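Local coordinates for protein putative oxidoreductase (Yersinia pestis, PDB 3KUX) that is a putative oxidoreductase that probably binds a nicotinamide dinucleotide cofactor through its N-terminal Rossmann domain, at residues Tyr17-Phe22 against Val72-Asn77; Glu259-Ala264 against Leu268-Trp273. All blocks are in the same frame, centred on the assembly; numbering follows the deposited sequence.

Contact 1 lies deeper, its centre about 12 Å from the centre of the chain, and contact 2 is at the surface, about 17 Å from that centre. The first joins helix 17-28 to the end of strand 70-73 within the NAD-binding Rossmann fold; the second folds the loop 268-273 back onto helix 258-263 in the C-terminal alpha/beta part of the protein. Their chemistry differs accordingly: a proline packed on a small helix face with 106 Å² buried, against a salt bridge, a hydrogen bond and tryptophan packing with 262 Å². The two touch where helix 17-28 meets helix 258-263, Thr21 O lying 3.3 Å from Leu262 CB.

Contact 1. Residues Tyr17-Phe22 against Val72-Asn77; sequences YASKTF and VIPTPN
A chi1 of -71° on Ser19 sets OG opposite its own carbonyl carbon and beside the backbone N, which brings the hydroxyl to the ring of Pro74. CB and CG of Pro74 are the atoms that meet the helix. Ser19 OG lies nearest to Pro74 CG, at 3.1 Å, with Pro74 CB farther off at 4.1 Å. The polar need of this buried oxygen is met elsewhere, by a hydrogen bond with Gly14 O, so its approach to the proline is packing. Beside it the methyl of Ala18 points toward Pro74, CB to CB at 3.9 Å. These two neighbouring helix residues meet one ring, and Ala18 and Pro74 have the closest CA atoms of the two segments, 6.3 Å apart.

Strand 70-73 lies next to strand 8-13 in the parallel Rossmann sheet, and helix 17-28 follows strand 8-13 directly. The contact therefore sets the start of the first helix against the chain leaving the neighbouring strand, at the end of the sheet where Rossmann folds generally bind their dinucleotide, so probably near the cofactor site here. Leu12 of strand 8-13 touches both Ser19 and Pro74. Within the helix, Tyr17 O accepts from Thr21 N and also from Thr21 OG1, the latter at 2.7 Å and in the carbonyl plane.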
loop_
_atom_site.group_PDB
_atom_site.type_symbol
_atom_site.label_atom_id
_atom_site.label_comp_id
_atom_site.label_asym_id
_atom_site.label_seq_id
_atom_site.Cartn_x
_atom_site.Cartn_y
_atom_site.Cartn_z
ATOM N N TYR A 17 4.326 8.422 12.134
ATOM C CA TYR A 17 3.050 8.738 11.510
ATOM C C TYR A 17 2.285 7.470 11.115
ATOM O O TYR A 17 1.052 7.429 11.175
ATOM C CB TYR A 17 3.262 9.625 10.285
ATOM C CG TYR A 17 2.001 9.841 9.492
ATOM C CD1 TYR A 17 1.140 10.890 9.792
ATOM C CD2 TYR A 17 1.658 8.983 8.453
ATOM C CE1 TYR A 17 -0.026 11.086 9.072
ATOM C CE2 TYR A 17 0.495 9.169 7.725
ATOM C CZ TYR A 17 -0.343 10.222 8.039
ATOM O OH TYR A 17 -1.496 10.412 7.318
ATOM N N ALA A 18 3.022 6.439 10.714
ATOM C CA ALA A 18 2.407 5.192 10.275
ATOM C C ALA A 18 1.840 4.375 11.438
ATOM O O ALA A 18 0.728 3.859 11.348
ATOM C CB ALA A 18 3.393 4.367 9.464
ATOM N N SER A 19 2.601 4.255 12.524
ATOM C CA SER A 19 2.150 3.489 13.686
ATOM C C SER A 19 0.916 4.130 14.301
ATOM O O SER A 19 -0.062 3.458 14.647
ATOM C CB SER A 19 3.256 3.411 14.734
ATOM O OG SER A 19 4.309 2.576 14.297
ATOM N N LYS A 20 0.990 5.448 14.427
ATOM C CA LYS A 20 -0.069 6.270 14.978
ATOM C C LYS A 20 -1.324 6.208 14.110
ATOM O O LYS A 20 -2.437 6.040 14.614
ATOM C CB LYS A 20 0.450 7.708 15.079
ATOM C CG LYS A 20 -0.597 8.803 15.005
ATOM C CD LYS A 20 -0.721 9.555 16.324
ATOM C CE LYS A 20 -1.369 10.921 16.115
ATOM N NZ LYS A 20 -2.716 10.812 15.469
ATOM N N THR A 21 -1.136 6.326 12.801
ATOM C CA THR A 21 -2.253 6.479 11.877
ATOM C C THR A 21 -2.856 5.152 11.415
ATOM O O THR A 21 -4.073 5.003 11.360
ATOM C CB THR A 21 -1.842 7.318 10.649
ATOM O OG1 THR A 21 -1.349 8.590 11.084
ATOM C CG2 THR A 21 -3.023 7.537 9.727
ATOM N N PHE A 22 -2.009 4.185 11.087
ATOM C CA PHE A 22 -2.495 2.934 10.521
ATOM C C PHE A 22 -2.367 1.757 11.472
ATOM O O PHE A 22 -3.364 1.201 11.933
ATOM C CB PHE A 22 -1.751 2.608 9.227
ATOM C CG PHE A 22 -1.959 3.615 8.134
ATOM C CD1 PHE A 22 -3.125 3.609 7.379
ATOM C CD2 PHE A 22 -0.989 4.565 7.853
ATOM C CE1 PHE A 22 -3.319 4.536 6.365
ATOM C CE2 PHE A 22 -1.180 5.497 6.843
ATOM C CZ PHE A 22 -2.348 5.482 6.098
ATOM N N VAL A 72 5.557 -5.650 13.701
ATOM C CA VAL A 72 5.352 -4.767 12.554
ATOM C C VAL A 72 6.416 -3.680 12.543
ATOM O O VAL A 72 6.745 -3.104 13.581
ATOM C CB VAL A 72 3.940 -4.130 12.512
ATOM C CG1 VAL A 72 2.863 -5.176 12.800
ATOM C CG2 VAL A 72 3.844 -2.982 13.494
ATOM N N ILE A 73 6.951 -3.408 11.361
ATOM C CA ILE A 73 8.083 -2.517 11.231
ATOM C C ILE A 73 7.777 -1.378 10.266
ATOM O O ILE A 73 7.940 -1.521 9.054
ATOM C CB ILE A 73 9.330 -3.297 10.777
ATOM C CG1 ILE A 73 9.632 -4.407 11.788
ATOM C CG2 ILE A 73 10.520 -2.362 10.600
ATOM C CD1 ILE A 73 10.594 -5.464 11.295
ATOM N N PRO A 74 7.300 -0.247 10.808
ATOM C CA PRO A 74 7.002 0.952 10.048
ATOM C C PRO A 74 7.991 2.076 10.337
ATOM O O PRO A 74 7.658 3.245 10.152
ATOM C CB PRO A 74 5.626 1.344 10.587
ATOM C CG PRO A 74 5.646 0.873 12.026
ATOM C CD PRO A 74 6.756 -0.152 12.173
ATOM N N THR A 75 9.190 1.728 10.794
ATOM C CA THR A 75 10.206 2.729 11.120
ATOM C C THR A 75 10.833 3.313 9.856
ATOM O O THR A 75 10.346 3.068 8.752
ATOM C CB THR A 75 11.312 2.140 12.016
ATOM O OG1 THR A 75 11.786 0.915 11.446
ATOM C CG2 THR A 75 10.780 1.867 13.417
ATOM N N PRO A 76 11.915 4.096 10.014
ATOM C CA PRO A 76 12.628 4.677 8.873
ATOM C C PRO A 76 13.152 3.609 7.914
ATOM O O PRO A 76 13.570 2.533 8.346
ATOM C CB PRO A 76 13.794 5.420 9.531
ATOM C CG PRO A 76 13.322 5.713 10.914
ATOM C CD PRO A 76 12.479 4.537 11.301
ATOM N N ASN A 77 13.136 3.928 6.624
ATOM C CA ASN A 77 13.458 2.977 5.556
ATOM C C ASN A 77 14.700 2.120 5.784
ATOM O O ASN A 77 14.702 0.927 5.476
ATOM C CB ASN A 77 13.605 3.716 4.223
ATOM C CG ASN A 77 12.553 4.789 4.033
ATOM O OD1 ASN A 77 11.786 5.094 4.946
ATOM N ND2 ASN A 77 12.519 5.374 2.844
#

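Contact 2. Residues Glu259-Ala264 against Leu268-Trp273; sequences EDRLKA and LPQADW
The polar part of the contact is Arg261 reaching from helix 258-263 to Asp272: NH1 and NH2 together hold that residue, one at the main-chain oxygen and the other at the carboxylate. Arg261 NH1 donates to the backbone Asp272 O at 3.0 Å and nearly straight, with an N-H...O angle of 165°; the oxygen lies in the guanidinium plane, while the donor stands above the plane of the carbonyl. Arg261 NH2 forms a salt bridge to Asp272 OD1 at 2.9 Å, a more bent bond that meets the carboxylate from above its plane. The guanidinium and carboxylate planes are steeply inclined to each other. A chi1 of 60° on Asp272 turns OD1 to the side of the guanidinium, next to the residue's own main-chain O, in a type I beta turn running from Gln270 to Trp273.

A second kind of contact joins the arginine to the Trp273 indole. Trp273 CE3 lies over one face of the guanidinium, toward the rim and 3.6 Å from Arg261 NH2, with the two planes 60° apart.

The apolar group is Leu262, Leu268 and the same indole. Leu262 crosses the indole at about a right angle, with CD2 3.3 Å from Trp273 CH2. Leu268 CD1 sits over the centre of one ring face, 4.1 Å above the plane, and reaches Leu262 CD2 at 4.5 Å.

Outside the segments, Gln258 OE1 accepts from Trp273 NE1, and Glu266 forms a second salt bridge with Arg261 NH2. The indole packs against both Arg261 and Leu262, and the paired bonds to Asp272 would tend to hold the turn against the helix; with two carboxylates at one guanidinium, the arginine's charge is probably well compensated.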
loop_
_atom_site.group_PDB
_atom_site.type_symbol
_atom_site.label_atom_id
_atom_site.label_comp_id
_atom_site.label_asym_id
_atom_site.label_seq_id
_atom_site.Cartn_x
_atom_site.Cartn_y
_atom_site.Cartn_z
ATOM N N GLU A 259 -7.773 7.107 5.313
ATOM C CA GLU A 259 -6.582 7.740 5.869
ATOM C C GLU A 259 -6.916 8.976 6.709
ATOM O O GLU A 259 -6.411 9.131 7.820
ATOM C CB GLU A 259 -5.583 8.099 4.771
ATOM C CG GLU A 259 -4.228 8.526 5.319
ATOM C CD GLU A 259 -3.159 8.656 4.246
ATOM O OE1 GLU A 259 -3.508 8.861 3.058
ATOM O OE2 GLU A 259 -1.961 8.557 4.599
ATOM N N ASP A 260 -7.767 9.847 6.177
ATOM C CA ASP A 260 -8.155 11.061 6.886
ATOM C C ASP A 260 -8.836 10.753 8.213
ATOM O O ASP A 260 -8.510 11.346 9.243
ATOM C CB ASP A 260 -9.065 11.935 6.014
ATOM C CG ASP A 260 -8.288 12.729 4.971
ATOM O OD1 ASP A 260 -7.258 13.343 5.330
ATOM O OD2 ASP A 260 -8.707 12.745 3.794
ATOM N N ARG A 261 -9.777 9.817 8.189
ATOM C CA ARG A 261 -10.539 9.481 9.382
ATOM C C ARG A 261 -9.671 8.822 10.452
ATOM O O ARG A 261 -9.917 8.987 11.648
ATOM C CB ARG A 261 -11.747 8.615 9.023
ATOM C CG ARG A 261 -12.815 9.376 8.244
ATOM C CD ARG A 261 -13.937 8.462 7.781
ATOM N NE ARG A 261 -14.601 7.787 8.896
ATOM C CZ ARG A 261 -15.611 6.937 8.753
ATOM N NH1 ARG A 261 -16.073 6.654 7.544
ATOM N NH2 ARG A 261 -16.158 6.370 9.815
ATOM N N LEU A 262 -8.648 8.090 10.026
ATOM C CA LEU A 262 -7.704 7.510 10.977
ATOM C C LEU A 262 -6.837 8.614 11.559
ATOM O O LEU A 262 -6.661 8.696 12.773
ATOM C CB LEU A 262 -6.848 6.422 10.323
ATOM C CG LEU A 262 -7.600 5.133 9.965
ATOM C CD1 LEU A 262 -6.713 4.154 9.200
ATOM C CD2 LEU A 262 -8.182 4.484 11.216
ATOM N N LYS A 263 -6.304 9.466 10.685
ATOM C CA LYS A 263 -5.593 10.672 11.106
ATOM C C LYS A 263 -6.368 11.417 12.187
ATOM O O LYS A 263 -5.793 11.861 13.184
ATOM C CB LYS A 263 -5.374 11.612 9.916
ATOM C CG LYS A 263 -4.041 11.440 9.205
ATOM C CD LYS A 263 -4.096 11.977 7.779
ATOM C CE LYS A 263 -4.618 13.408 7.732
ATOM N NZ LYS A 263 -3.744 14.346 8.489
ATOM N N ALA A 264 -7.673 11.554 11.978
ATOM C CA ALA A 264 -8.520 12.306 12.897
ATOM C C ALA A 264 -8.735 11.572 14.219
ATOM O O ALA A 264 -9.353 12.110 15.140
ATOM C CB ALA A 264 -9.856 12.653 12.240
ATOM N N LEU A 268 -11.868 1.835 15.411
ATOM C CA LEU A 268 -12.760 0.789 14.924
ATOM C C LEU A 268 -13.551 0.204 16.093
ATOM O O LEU A 268 -13.070 0.208 17.229
ATOM C CB LEU A 268 -11.966 -0.312 14.219
ATOM C CG LEU A 268 -11.561 -0.114 12.752
ATOM C CD1 LEU A 268 -10.975 1.267 12.502
ATOM C CD2 LEU A 268 -10.585 -1.206 12.329
ATOM N N PRO A 269 -14.773 -0.291 15.825
ATOM C CA PRO A 269 -15.416 -0.303 14.520
ATOM C C PRO A 269 -16.285 0.926 14.318
ATOM O O PRO A 269 -16.678 1.564 15.290
ATOM C CB PRO A 269 -16.311 -1.532 14.608
ATOM C CG PRO A 269 -16.733 -1.562 16.041
ATOM C CD PRO A 269 -15.619 -0.934 16.848
ATOM N N GLN A 270 -16.578 1.246 13.061
ATOM C CA GLN A 270 -17.524 2.305 12.721
ATOM C C GLN A 270 -18.621 1.748 11.823
ATOM O O GLN A 270 -18.343 1.059 10.841
ATOM C CB GLN A 270 -16.819 3.455 11.999
ATOM C CG GLN A 270 -15.851 4.248 12.854
ATOM C CD GLN A 270 -16.547 5.093 13.892
ATOM O OE1 GLN A 270 -15.920 5.573 14.832
ATOM N NE2 GLN A 270 -17.852 5.278 13.732
ATOM N N ALA A 271 -19.869 2.054 12.157
ATOM C CA ALA A 271 -20.999 1.634 11.340
ATOM C C ALA A 271 -20.712 1.871 9.859
ATOM O O ALA A 271 -21.070 1.064 9.002
ATOM C CB ALA A 271 -22.252 2.387 11.758
ATOM N N ASP A 272 -20.056 2.985 9.568
ATOM C CA ASP A 272 -19.877 3.418 8.197
ATOM C C ASP A 272 -18.412 3.483 7.817
ATOM O O ASP A 272 -18.009 4.364 7.059
ATOM C CB ASP A 272 -20.478 4.805 8.026
ATOM C CG ASP A 272 -19.828 5.817 8.932
ATOM O OD1 ASP A 272 -18.942 5.411 9.718
ATOM O OD2 ASP A 272 -20.200 7.008 8.862
ATOM N N TRP A 273 -17.609 2.561 8.329
ATOM C CA TRP A 273 -16.190 2.612 8.028
ATOM C C TRP A 273 -15.895 2.487 6.536
ATOM O O TRP A 273 -16.274 1.509 5.897
ATOM C CB TRP A 273 -15.394 1.551 8.792
ATOM C CG TRP A 273 -13.942 1.772 8.583
ATOM C CD1 TRP A 273 -13.092 1.025 7.823
ATOM C CD2 TRP A 273 -13.175 2.871 9.086
ATOM N NE1 TRP A 273 -11.831 1.576 7.845
ATOM C CE2 TRP A 273 -11.857 2.711 8.611
ATOM C CE3 TRP A 273 -13.476 3.971 9.900
ATOM C CZ2 TRP A 273 -10.836 3.610 8.926
ATOM C CZ3 TRP A 273 -12.467 4.861 10.212
ATOM C CH2 TRP A 273 -11.158 4.675 9.726
#